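Local coordinates for protein Non-reducing end beta-L-arabinofuranosidase (Bacteroides thetaiotaomicron, PDB 5MQO) that belongs to glycoside hydrolase family GH127 and probably removes a terminal sugar such as aceric acid from complex plant pectin in a gut bacterium, at residues W51-F55 against E638-I642; I622-A626 against M694-R698; L645-L651 against K670-L676. All coordinates share one frame; numbering follows the deposited sequence.

Contact 1 of 3, residues W51-F55 against E638-I642; sequences WGERF and EGSSI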
ATOM      1  N   TRP A  51      11.000  -6.041   8.908  1.00 64.69           N
ATOM      2  CA  TRP A  51      10.506  -4.661   9.023  1.00 62.13           C
ATOM      3  C   TRP A  51      11.311  -3.803   9.983  1.00 60.90           C
ATOM      4  O   TRP A  51      11.452  -2.599   9.764  1.00 60.38           O
ATOM      5  CB  TRP A  51       8.999  -4.621   9.344  1.00 61.44           C
ATOM      6  CG  TRP A  51       8.116  -4.912   8.126  1.00 59.70           C
ATOM      7  CD1 TRP A  51       7.357  -6.022   7.901  1.00 58.63           C
ATOM      8  CD2 TRP A  51       7.936  -4.069   6.984  1.00 58.12           C
ATOM      9  NE1 TRP A  51       6.713  -5.925   6.689  1.00 57.57           N
ATOM     10  CE2 TRP A  51       7.049  -4.740   6.104  1.00 56.77           C
ATOM     11  CE3 TRP A  51       8.422  -2.807   6.629  1.00 56.59           C
ATOM     12  CZ2 TRP A  51       6.653  -4.209   4.894  1.00 56.62           C
ATOM     13  CZ3 TRP A  51       8.026  -2.270   5.412  1.00 58.73           C
ATOM     14  CH2 TRP A  51       7.145  -2.972   4.555  1.00 58.35           C
ATOM     15  N   GLY A  52      11.823  -4.411  11.044  1.00 61.69           N
ATOM     16  CA  GLY A  52      12.808  -3.756  11.899  1.00 62.41           C
ATOM     17  C   GLY A  52      13.981  -3.203  11.102  1.00 62.13           C
ATOM     18  O   GLY A  52      14.384  -2.021  11.280  1.00 60.15           O
ATOM     19  N   GLU A  53      14.504  -4.060  10.216  1.00 61.71           N
ATOM     20  CA  GLU A  53      15.629  -3.712   9.341  1.00 61.59           C
ATOM     21  C   GLU A  53      15.264  -2.578   8.376  1.00 62.37           C
ATOM     22  O   GLU A  53      15.978  -1.567   8.309  1.00 67.46           O
ATOM     23  CB  GLU A  53      16.129  -4.931   8.580  1.00 61.28           C
ATOM     24  CG  GLU A  53      17.447  -4.716   7.858  1.00 62.50           C
ATOM     25  CD  GLU A  53      17.727  -5.806   6.850  1.00 64.22           C
ATOM     26  OE1 GLU A  53      18.263  -6.881   7.236  1.00 65.46           O
ATOM     27  OE2 GLU A  53      17.402  -5.568   5.667  1.00 63.62           O
ATOM     28  N   ARG A  54      14.148  -2.718   7.667  1.00 59.11           N
ATOM     29  CA  ARG A  54      13.640  -1.636   6.831  1.00 57.80           C
ATOM     30  C   ARG A  54      13.408  -0.331   7.630  1.00 58.89           C
ATOM     31  O   ARG A  54      13.880   0.747   7.228  1.00 57.85           O
ATOM     32  CB  ARG A  54      12.354  -2.078   6.137  1.00 57.99           C
ATOM     33  CG  ARG A  54      12.508  -3.167   5.073  1.00 58.33           C
ATOM     34  CD  ARG A  54      13.502  -2.787   3.992  1.00 58.52           C
ATOM     35  NE  ARG A  54      14.850  -3.196   4.371  1.00 59.74           N
ATOM     36  CZ  ARG A  54      15.983  -2.686   3.887  1.00 60.94           C
ATOM     37  NH1 ARG A  54      15.986  -1.723   2.964  1.00 61.68           N
ATOM     38  NH2 ARG A  54      17.141  -3.171   4.328  1.00 61.23           N
ATOM     39  N   PHE A  55      12.716  -0.430   8.769  1.00 60.04           N
ATOM     40  CA  PHE A  55      12.484   0.730   9.648  1.00 60.00           C
ATOM     41  C   PHE A  55      13.765   1.462  10.097  1.00 63.64           C
ATOM     42  O   PHE A  55      13.746   2.694  10.222  1.00 66.79           O
ATOM     43  CB  PHE A  55      11.642   0.347  10.863  1.00 57.54           C
ATOM     44  CG  PHE A  55      11.146   1.526  11.645  1.00 58.24           C
ATOM     45  CD1 PHE A  55      11.893   2.049  12.706  1.00 59.28           C
ATOM     46  CD2 PHE A  55       9.946   2.132  11.322  1.00 59.58           C
ATOM     47  CE1 PHE A  55      11.450   3.133  13.438  1.00 58.25           C
ATOM     48  CE2 PHE A  55       9.492   3.235  12.051  1.00 60.91           C
ATOM     49  CZ  PHE A  55      10.244   3.729  13.120  1.00 59.87           C
ATOM     50  N   GLU A 638      22.731  -5.115  -0.920  1.00 70.69           N
ATOM     51  CA  GLU A 638      22.914  -3.908  -0.130  1.00 72.62           C
ATOM     52  C   GLU A 638      22.700  -4.181   1.354  1.00 73.42           C
ATOM     53  O   GLU A 638      21.887  -3.508   1.988  1.00 76.35           O
ATOM     54  CB  GLU A 638      21.974  -2.808  -0.599  1.00 73.69           C
ATOM     55  CG  GLU A 638      22.152  -2.421  -2.062  1.00 76.20           C
ATOM     56  CD  GLU A 638      23.162  -1.313  -2.292  1.00 76.06           C
ATOM     57  OE1 GLU A 638      23.180  -0.308  -1.533  1.00 74.98           O
ATOM     58  OE2 GLU A 638      23.917  -1.453  -3.272  1.00 77.27           O
ATOM     59  N   GLY A 639      23.417  -5.180   1.885  1.00 72.80           N
ATOM     60  CA  GLY A 639      23.384  -5.523   3.321  1.00 72.46           C
ATOM     61  C   GLY A 639      22.069  -6.009   3.924  1.00 70.72           C
ATOM     62  O   GLY A 639      21.852  -5.868   5.120  1.00 67.06           O
ATOM     63  N   SER A 640      21.200  -6.586   3.092  1.00 74.10           N
ATOM     64  CA  SER A 640      19.870  -7.074   3.510  1.00 75.60           C
ATOM     65  C   SER A 640      19.779  -8.555   3.163  1.00 73.53           C
ATOM     66  O   SER A 640      20.137  -8.950   2.042  1.00 70.54           O
ATOM     67  CB  SER A 640      18.745  -6.292   2.805  1.00 74.86           C
ATOM     68  OG  SER A 640      17.496  -6.475   3.450  1.00 72.47           O
ATOM     69  N   SER A 641      19.331  -9.361   4.126  1.00 72.34           N
ATOM     70  CA  SER A 641      19.225 -10.793   3.910  1.00 76.16           C
ATOM     71  C   SER A 641      17.869 -11.077   3.301  1.00 72.90           C
ATOM     72  O   SER A 641      16.840 -10.759   3.901  1.00 76.35           O
ATOM     73  CB  SER A 641      19.392 -11.596   5.203  1.00 80.29           C
ATOM     74  OG  SER A 641      19.554 -12.983   4.896  1.00 84.50           O
ATOM     75  N   ILE A 642      17.872 -11.654   2.105  1.00 67.11           N
ATOM     76  CA  ILE A 642      16.644 -11.965   1.397  1.00 64.86           C
ATOM     77  C   ILE A 642      16.677 -13.457   1.018  1.00 63.40           C
ATOM     78  O   ILE A 642      17.761 -14.047   0.867  1.00 66.86           O
ATOM     79  CB  ILE A 642      16.412 -11.030   0.159  1.00 64.45           C
ATOM     80  CG1 ILE A 642      17.261 -11.471  -1.039  1.00 68.70           C
ATOM     81  CG2 ILE A 642      16.669  -9.549   0.486  1.00 62.49           C
ATOM     82  CD1 ILE A 642      16.913 -10.814  -2.361  1.00 68.94           C
TER

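Contact 2 of 3, residues I622-A626 against M694-R698; sequences ILIPA and MPLAR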
ATOM      1  N   ILE A 622      14.434 -17.867 -21.132  1.00 58.60           N
ATOM      2  CA  ILE A 622      14.226 -18.674 -19.932  1.00 59.04           C
ATOM      3  C   ILE A 622      12.787 -19.197 -19.863  1.00 59.90           C
ATOM      4  O   ILE A 622      11.865 -18.394 -19.875  1.00 62.74           O
ATOM      5  CB  ILE A 622      14.503 -17.847 -18.668  1.00 60.12           C
ATOM      6  CG1 ILE A 622      15.943 -17.294 -18.658  1.00 61.45           C
ATOM      7  CG2 ILE A 622      14.230 -18.664 -17.419  1.00 61.46           C
ATOM      8  CD1 ILE A 622      17.029 -18.352 -18.722  1.00 62.82           C
ATOM      9  N   LEU A 623      12.599 -20.526 -19.798  1.00 59.07           N
ATOM     10  CA  LEU A 623      11.274 -21.138 -19.563  1.00 59.35           C
ATOM     11  C   LEU A 623      11.209 -21.838 -18.232  1.00 57.58           C
ATOM     12  O   LEU A 623      12.124 -22.573 -17.861  1.00 58.95           O
ATOM     13  CB  LEU A 623      10.937 -22.217 -20.569  1.00 62.65           C
ATOM     14  CG  LEU A 623      11.460 -22.118 -21.979  1.00 66.14           C
ATOM     15  CD1 LEU A 623      11.079 -23.420 -22.700  1.00 68.63           C
ATOM     16  CD2 LEU A 623      10.904 -20.867 -22.651  1.00 67.29           C
ATOM     17  N   ILE A 624      10.091 -21.677 -17.557  1.00 54.74           N
ATOM     18  CA  ILE A 624       9.884 -22.313 -16.279  1.00 54.80           C
ATOM     19  C   ILE A 624       9.033 -23.574 -16.509  1.00 54.93           C
ATOM     20  O   ILE A 624       7.860 -23.451 -16.842  1.00 57.15           O
ATOM     21  CB  ILE A 624       9.165 -21.347 -15.332  1.00 53.99           C
ATOM     22  CG1 ILE A 624       9.998 -20.077 -15.118  1.00 57.00           C
ATOM     23  CG2 ILE A 624       8.845 -22.024 -14.016  1.00 55.55           C
ATOM     24  CD1 ILE A 624      11.430 -20.316 -14.644  1.00 59.36           C
ATOM     25  N   PRO A 625       9.604 -24.786 -16.338  1.00 53.51           N
ATOM     26  CA  PRO A 625       8.724 -25.943 -16.382  1.00 52.95           C
ATOM     27  C   PRO A 625       7.795 -25.933 -15.189  1.00 52.54           C
ATOM     28  O   PRO A 625       8.202 -25.481 -14.111  1.00 49.77           O
ATOM     29  CB  PRO A 625       9.681 -27.135 -16.311  1.00 53.53           C
ATOM     30  CG  PRO A 625      10.914 -26.610 -15.736  1.00 52.74           C
ATOM     31  CD  PRO A 625      11.002 -25.171 -16.083  1.00 53.40           C
ATOM     32  N   ALA A 626       6.567 -26.425 -15.378  1.00 54.31           N
ATOM     33  CA  ALA A 626       5.503 -26.367 -14.321  1.00 57.23           C
ATOM     34  C   ALA A 626       5.830 -27.093 -13.020  1.00 58.95           C
ATOM     35  O   ALA A 626       5.392 -26.674 -11.960  1.00 61.26           O
ATOM     36  CB  ALA A 626       4.183 -26.880 -14.865  1.00 57.42           C
ATOM     37  N   MET A 694       6.997 -15.109 -16.702  1.00 50.55           N
ATOM     38  CA  MET A 694       7.917 -15.877 -17.547  1.00 50.80           C
ATOM     39  C   MET A 694       7.160 -16.963 -18.310  1.00 50.61           C
ATOM     40  O   MET A 694       6.135 -17.469 -17.835  1.00 51.52           O
ATOM     41  CB  MET A 694       9.019 -16.546 -16.712  1.00 51.67           C
ATOM     42  CG  MET A 694      10.017 -15.595 -16.081  1.00 53.05           C
ATOM     43  SD  MET A 694      11.027 -16.325 -14.749  1.00 58.23           S
ATOM     44  CE  MET A 694       9.800 -16.512 -13.447  1.00 56.67           C
ATOM     45  N   PRO A 695       7.674 -17.347 -19.482  1.00 49.55           N
ATOM     46  CA  PRO A 695       7.111 -18.487 -20.189  1.00 49.79           C
ATOM     47  C   PRO A 695       7.041 -19.744 -19.334  1.00 49.20           C
ATOM     48  O   PRO A 695       7.982 -20.064 -18.633  1.00 48.24           O
ATOM     49  CB  PRO A 695       8.098 -18.709 -21.350  1.00 50.14           C
ATOM     50  CG  PRO A 695       8.755 -17.387 -21.556  1.00 50.38           C
ATOM     51  CD  PRO A 695       8.806 -16.739 -20.210  1.00 50.06           C
ATOM     52  N   LEU A 696       5.930 -20.459 -19.446  1.00 52.46           N
ATOM     53  CA  LEU A 696       5.675 -21.700 -18.727  1.00 53.52           C
ATOM     54  C   LEU A 696       5.714 -22.894 -19.683  1.00 53.89           C
ATOM     55  O   LEU A 696       5.061 -22.860 -20.714  1.00 53.51           O
ATOM     56  CB  LEU A 696       4.283 -21.587 -18.093  1.00 54.12           C
ATOM     57  CG  LEU A 696       3.724 -22.752 -17.283  1.00 54.71           C
ATOM     58  CD1 LEU A 696       4.476 -22.994 -15.971  1.00 54.25           C
ATOM     59  CD2 LEU A 696       2.243 -22.501 -17.031  1.00 55.13           C
ATOM     60  N   ALA A 697       6.454 -23.944 -19.335  1.00 55.71           N
ATOM     61  CA  ALA A 697       6.411 -25.220 -20.060  1.00 59.30           C
ATOM     62  C   ALA A 697       5.759 -26.289 -19.190  1.00 64.18           C
ATOM     63  O   ALA A 697       6.365 -26.724 -18.211  1.00 68.29           O
ATOM     64  CB  ALA A 697       7.812 -25.639 -20.451  1.00 59.75           C
ATOM     65  N   ARG A 698       4.560 -26.743 -19.568  1.00 70.25           N
ATOM     66  CA  ARG A 698       3.670 -27.545 -18.689  1.00 75.57           C
ATOM     67  C   ARG A 698       3.774 -29.053 -18.919  1.00 73.53           C
ATOM     68  O   ARG A 698       3.819 -29.485 -20.065  1.00 69.70           O
ATOM     69  CB  ARG A 698       2.217 -27.130 -18.910  1.00 81.44           C
ATOM     70  CG  ARG A 698       2.009 -25.619 -18.908  1.00 86.70           C
ATOM     71  CD  ARG A 698       0.562 -25.195 -19.116  1.00 89.66           C
ATOM     72  NE  ARG A 698      -0.297 -25.653 -18.019  1.00 92.65           N
ATOM     73  CZ  ARG A 698      -1.444 -25.080 -17.674  1.00 94.97           C
ATOM     74  NH1 ARG A 698      -1.891 -23.997 -18.308  1.00 93.90           N
ATOM     75  NH2 ARG A 698      -2.143 -25.589 -16.664  1.00 99.28           N
TER

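Contact 3 of 3, residues L645-L651 against K670-L676; sequences LEGKARL and KTVDIRL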
ATOM      1  N   LEU A 645      15.401 -17.836  -4.699  1.00 56.87           N
ATOM      2  CA  LEU A 645      14.942 -19.173  -5.026  1.00 58.67           C
ATOM      3  C   LEU A 645      15.827 -19.624  -6.175  1.00 58.10           C
ATOM      4  O   LEU A 645      15.984 -18.894  -7.151  1.00 57.55           O
ATOM      5  CB  LEU A 645      13.453 -19.167  -5.414  1.00 61.20           C
ATOM      6  CG  LEU A 645      12.475 -18.554  -4.387  1.00 61.67           C
ATOM      7  CD1 LEU A 645      11.132 -18.141  -5.020  1.00 62.15           C
ATOM      8  CD2 LEU A 645      12.268 -19.495  -3.214  1.00 60.74           C
ATOM      9  N   GLU A 646      16.466 -20.783  -6.021  1.00 59.85           N
ATOM     10  CA  GLU A 646      17.429 -21.293  -6.997  1.00 61.04           C
ATOM     11  C   GLU A 646      16.869 -22.547  -7.616  1.00 62.38           C
ATOM     12  O   GLU A 646      16.253 -23.371  -6.918  1.00 63.66           O
ATOM     13  CB  GLU A 646      18.750 -21.623  -6.329  1.00 63.19           C
ATOM     14  CG  GLU A 646      19.563 -20.405  -5.916  1.00 64.68           C
ATOM     15  CD  GLU A 646      20.823 -20.740  -5.125  1.00 66.19           C
ATOM     16  OE1 GLU A 646      21.165 -21.949  -4.940  1.00 64.99           O
ATOM     17  OE2 GLU A 646      21.466 -19.760  -4.690  1.00 67.73           O
ATOM     18  N   GLY A 647      17.078 -22.688  -8.922  1.00 61.92           N
ATOM     19  CA  GLY A 647      16.598 -23.849  -9.648  1.00 62.12           C
ATOM     20  C   GLY A 647      17.070 -23.894 -11.087  1.00 63.79           C
ATOM     21  O   GLY A 647      17.811 -22.999 -11.559  1.00 60.85           O
ATOM     22  N   LYS A 648      16.621 -24.943 -11.777  1.00 65.49           N
ATOM     23  CA  LYS A 648      17.034 -25.226 -13.136  1.00 67.88           C
ATOM     24  C   LYS A 648      15.862 -24.979 -14.082  1.00 67.66           C
ATOM     25  O   LYS A 648      14.870 -25.748 -14.119  1.00 67.22           O
ATOM     26  CB  LYS A 648      17.537 -26.662 -13.248  1.00 71.95           C
ATOM     27  CG  LYS A 648      18.118 -26.989 -14.627  1.00 76.07           C
ATOM     28  CD  LYS A 648      19.353 -27.896 -14.543  1.00 78.90           C
ATOM     29  CE  LYS A 648      20.569 -27.075 -14.128  1.00 77.39           C
ATOM     30  NZ  LYS A 648      21.683 -27.853 -13.556  1.00 75.58           N
ATOM     31  N   ALA A 649      15.983 -23.878 -14.823  1.00 66.33           N
ATOM     32  CA  ALA A 649      14.998 -23.457 -15.812  1.00 64.89           C
ATOM     33  C   ALA A 649      15.312 -24.143 -17.135  1.00 61.29           C
ATOM     34  O   ALA A 649      16.400 -24.659 -17.302  1.00 62.24           O
ATOM     35  CB  ALA A 649      15.070 -21.954 -15.971  1.00 65.09           C
ATOM     36  N   ARG A 650      14.381 -24.162 -18.070  1.00 58.46           N
ATOM     37  CA  ARG A 650      14.712 -24.653 -19.414  1.00 61.56           C
ATOM     38  C   ARG A 650      15.147 -23.482 -20.286  1.00 60.90           C
ATOM     39  O   ARG A 650      14.699 -22.357 -20.101  1.00 64.85           O
ATOM     40  CB  ARG A 650      13.547 -25.428 -20.011  1.00 62.19           C
ATOM     41  CG  ARG A 650      13.204 -26.664 -19.172  1.00 63.66           C
ATOM     42  CD  ARG A 650      12.012 -27.463 -19.670  1.00 63.24           C
ATOM     43  NE  ARG A 650      12.128 -27.667 -21.115  1.00 63.95           N
ATOM     44  CZ  ARG A 650      11.115 -27.981 -21.916  1.00 62.96           C
ATOM     45  NH1 ARG A 650       9.886 -28.171 -21.427  1.00 62.05           N
ATOM     46  NH2 ARG A 650      11.338 -28.105 -23.222  1.00 62.46           N
ATOM     47  N   LEU A 651      16.055 -23.722 -21.210  1.00 60.13           N
ATOM     48  CA  LEU A 651      16.610 -22.639 -22.005  1.00 61.43           C
ATOM     49  C   LEU A 651      16.208 -22.820 -23.449  1.00 62.95           C
ATOM     50  O   LEU A 651      16.400 -23.911 -24.022  1.00 63.92           O
ATOM     51  CB  LEU A 651      18.130 -22.615 -21.899  1.00 61.24           C
ATOM     52  CG  LEU A 651      18.848 -21.554 -22.734  1.00 61.15           C
ATOM     53  CD1 LEU A 651      18.579 -20.185 -22.153  1.00 60.70           C
ATOM     54  CD2 LEU A 651      20.344 -21.817 -22.816  1.00 62.42           C
ATOM     55  N   LYS A 670      17.830 -27.556 -23.907  1.00 76.29           N
ATOM     56  CA  LYS A 670      18.847 -27.297 -22.852  1.00 78.42           C
ATOM     57  C   LYS A 670      18.264 -26.856 -21.489  1.00 74.40           C
ATOM     58  O   LYS A 670      17.042 -26.698 -21.342  1.00 74.08           O
ATOM     59  CB  LYS A 670      19.857 -26.247 -23.334  1.00 81.43           C
ATOM     60  CG  LYS A 670      20.431 -26.556 -24.692  1.00 86.48           C
ATOM     61  CD  LYS A 670      21.469 -25.544 -25.127  1.00 91.71           C
ATOM     62  CE  LYS A 670      21.816 -25.796 -26.595  1.00 97.68           C
ATOM     63  NZ  LYS A 670      23.220 -25.443 -26.954  1.00102.75           N
ATOM     64  N   THR A 671      19.145 -26.667 -20.503  1.00 69.89           N
ATOM     65  CA  THR A 671      18.761 -26.146 -19.180  1.00 67.81           C
ATOM     66  C   THR A 671      19.736 -25.103 -18.685  1.00 64.00           C
ATOM     67  O   THR A 671      20.829 -24.978 -19.194  1.00 64.46           O
ATOM     68  CB  THR A 671      18.652 -27.256 -18.105  1.00 68.76           C
ATOM     69  OG1 THR A 671      19.893 -27.968 -17.988  1.00 69.82           O
ATOM     70  CG2 THR A 671      17.507 -28.220 -18.429  1.00 67.13           C
ATOM     71  N   VAL A 672      19.320 -24.321 -17.709  1.00 62.03           N
ATOM     72  CA  VAL A 672      20.201 -23.297 -17.150  1.00 64.56           C
ATOM     73  C   VAL A 672      19.803 -22.937 -15.712  1.00 63.92           C
ATOM     74  O   VAL A 672      18.624 -22.961 -15.353  1.00 62.98           O
ATOM     75  CB  VAL A 672      20.307 -22.028 -18.059  1.00 64.85           C
ATOM     76  CG1 VAL A 672      19.017 -21.192 -18.030  1.00 64.44           C
ATOM     77  CG2 VAL A 672      21.528 -21.186 -17.679  1.00 64.39           C
ATOM     78  N   ASP A 673      20.821 -22.655 -14.905  1.00 65.34           N
ATOM     79  CA  ASP A 673      20.647 -22.283 -13.511  1.00 68.47           C
ATOM     80  C   ASP A 673      20.158 -20.830 -13.526  1.00 68.95           C
ATOM     81  O   ASP A 673      20.759 -19.964 -14.201  1.00 67.82           O
ATOM     82  CB  ASP A 673      21.966 -22.409 -12.683  1.00 68.79           C
ATOM     83  CG  ASP A 673      22.455 -23.884 -12.485  1.00 68.79           C
ATOM     84  OD1 ASP A 673      21.849 -24.830 -13.031  1.00 68.99           O
ATOM     85  OD2 ASP A 673      23.479 -24.093 -11.784  1.00 65.54           O
ATOM     86  N   ILE A 674      19.051 -20.593 -12.812  1.00 68.78           N
ATOM     87  CA  ILE A 674      18.537 -19.251 -12.553  1.00 65.73           C
ATOM     88  C   ILE A 674      18.399 -19.070 -11.058  1.00 65.50           C
ATOM     89  O   ILE A 674      18.339 -20.029 -10.287  1.00 64.20           O
ATOM     90  CB  ILE A 674      17.172 -18.988 -13.232  1.00 65.49           C
ATOM     91  CG1 ILE A 674      16.070 -19.931 -12.712  1.00 66.61           C
ATOM     92  CG2 ILE A 674      17.284 -19.140 -14.744  1.00 65.78           C
ATOM     93  CD1 ILE A 674      14.674 -19.450 -13.042  1.00 66.88           C
ATOM     94  N   ARG A 675      18.329 -17.815 -10.663  1.00 68.57           N
ATOM     95  CA  ARG A 675      17.978 -17.455  -9.314  1.00 68.91           C
ATOM     96  C   ARG A 675      16.909 -16.354  -9.368  1.00 67.69           C
ATOM     97  O   ARG A 675      17.080 -15.341 -10.063  1.00 69.80           O
ATOM     98  CB  ARG A 675      19.243 -17.022  -8.604  1.00 71.36           C
ATOM     99  CG  ARG A 675      19.002 -16.249  -7.346  1.00 74.18           C
ATOM    100  CD  ARG A 675      20.229 -16.186  -6.477  1.00 76.82           C
ATOM    101  NE  ARG A 675      21.327 -15.416  -7.051  1.00 76.75           N
ATOM    102  CZ  ARG A 675      22.316 -14.883  -6.332  1.00 80.38           C
ATOM    103  NH1 ARG A 675      22.347 -14.998  -4.997  1.00 80.52           N
ATOM    104  NH2 ARG A 675      23.281 -14.211  -6.948  1.00 81.82           N
ATOM    105  N   LEU A 676      15.797 -16.571  -8.663  1.00 65.58           N
ATOM    106  CA  LEU A 676      14.739 -15.553  -8.518  1.00 63.20           C
ATOM    107  C   LEU A 676      14.935 -14.758  -7.238  1.00 62.50           C
ATOM    108  O   LEU A 676      15.337 -15.322  -6.224  1.00 62.94           O
ATOM    109  CB  LEU A 676      13.369 -16.213  -8.517  1.00 60.63           C
ATOM    110  CG  LEU A 676      13.078 -17.090  -9.746  1.00 61.16           C
ATOM    111  CD1 LEU A 676      11.639 -17.605  -9.753  1.00 60.84           C
ATOM    112  CD2 LEU A 676      13.342 -16.331 -11.033  1.00 62.07           C
TER

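Contact 1 of 3, residues W51-F55 against E638-I642
E53 meets S640 through a single carboxylate oxygen: the hydroxyl S640 OG donates to E53 OE2, and the modelled separation of 2.4 Å is so short that its exact value is doubtful. E53 reaches the strand because CG stands anti to the backbone N (chi1 -169°) and the chain stays extended beyond it. The same oxygen is held from its own helix. R54 NH2 donates to E53 OE2 at 2.8 Å in a salt bridge within the helix, arriving on the anti side of the carboxylate, about 20° out of its plane, with the carboxylate carbon at the edge of the guanidinium and in its plane. One acceptor is therefore shared by a hydroxyl from the strand and a charged donor from the next residue of the helix, while R54 NH2 itself comes within 3.4 Å of S640 OG. R54 bends at chi2 and chi3 to bring its group round to the glutamate, and NH1 is held in turn by the backbone oxygen of L422. A leucine here would probably leave E53 without its charge partner and L422 O without this donor, the carboxylate being less firmly held with S640 OG as its remaining partner here. Such a small, polar contact between a helix and the start of a strand is an interdomain junction: helix 50-69 belongs to the catalytic domain, in this family an (alpha/alpha)6 barrel, and strand 640-651 to the C-terminal beta domain.

Contact 2 of 3, residues I622-A626 against M694-R698
A697 O is gripped by two consecutive residues of the facing strand: A626 N donates a hydrogen bond to it at 2.9 Å, and P625 CA approaches it at 3.1 Å in a CA-H...O contact. One step back the roles change sides, with A697 N bonded to I624 O, and I624 N in turn donates an almost straight bond (178°) to P695 O at 2.9 Å. This alternation is the signature of a parallel pairing, in which I624 lies beside L696 and P625 beside A697. The ladder stops at P695, which has no N-H to offer I622 O; that oxygen instead faces the ring carbon P695 CD at 3.5 Å.

Side chains pack along the pair. I624 and M694 form its inner packing: the methionine bends at chi3 (-71°), and both its SD and CE lie 3.9 Å from I624 CG1. V597 and V599 of strand 596-601 and L608 of strand 604-609 add to this apolar layer. P695 CB touches L623 CD2 at 3.8 Å, the two side chains meeting at about a right angle. Farther along, L696 turns CG anti to its backbone nitrogen (chi1 179°), which brings CD1 to 3.9 Å from A626 CA and also against I624 O. P625 and A697 share the other face, where R650 of the adjacent strand lies against both.

The register is thus fixed by three main-chain bonds, which do not depend on which side chains the residues carry except at P695, where the missing N-H ends the ladder; the side chains add the buried packing of I624 on M694.

Contact 3 of 3, residues L645-L651 against K670-L676
K648 slants across T671 and then on to D673 of the opposing strand. From CB, its CG stands anti to the backbone N (chi1 -174°) and lies 3.5 Å from T671 CB; CD follows at 3.5 Å from T671 OG1. Bends at chi2 and chi3 then turn CE and the tip toward the carboxylate of D673, where K648 NZ forms a salt bridge with D673 OD1 at 3.1 Å. The place of that oxygen is doubtful, since it crowds the lysine chain in the model. On the same face as K648 and D673, E646 and R675 lie side by side, with E646 OE2 4.9 Å from R675 NH1 and so not in contact, the guanidinium and carboxylate planes 70° from each other.

The two strands are sequential and antiparallel, a beta hairpin with a long connection, in the mixed sheet of the GH127 C-terminal domain. L645 with L676 and G647 with I674 are joined by paired backbone hydrogen bonds, as are A649 and V672; the bond from A649 N to V672 O is 2.8 Å.

The other face is largely apolar. I674 places CG1 between its backbone N and carbonyl carbon (chi1 62°), against G647 O at 3.7 Å, and its CG2 packs on A649 CB at 3.8 Å. This face also reaches strand 622-625: A649 and V672 touch I622, and I674 touches I624. At the far end L645 and L676 meet through their CB atoms, 4.3 Å apart, with V599 and Y606 packed against both leucines.

Contacts 2 and 3 sit close together in one mixed sheet of the C-terminal domain, their centres about 10 Å apart, whereas contact 1 lies about 26 Å from the centre of contact 3 and about 31 Å from that of contact 2. Strand 640-651 begins facing helix 50-69 in contact 1, and its remainder pairs with strand 670-678 in contact 3. Strand 622-625 also pairs with it, L623 O accepting a probable hydrogen bond from R650 N at 2.8 Å. Along the chain contact 1 closes before contact 3 opens, its segments alternate with those of contact 2, and contact 3 falls between the two strands of contact 2. Strand 640-651 thus runs from the interdomain junction into the sheet, where 622-625 lies between it and the C-terminal strand.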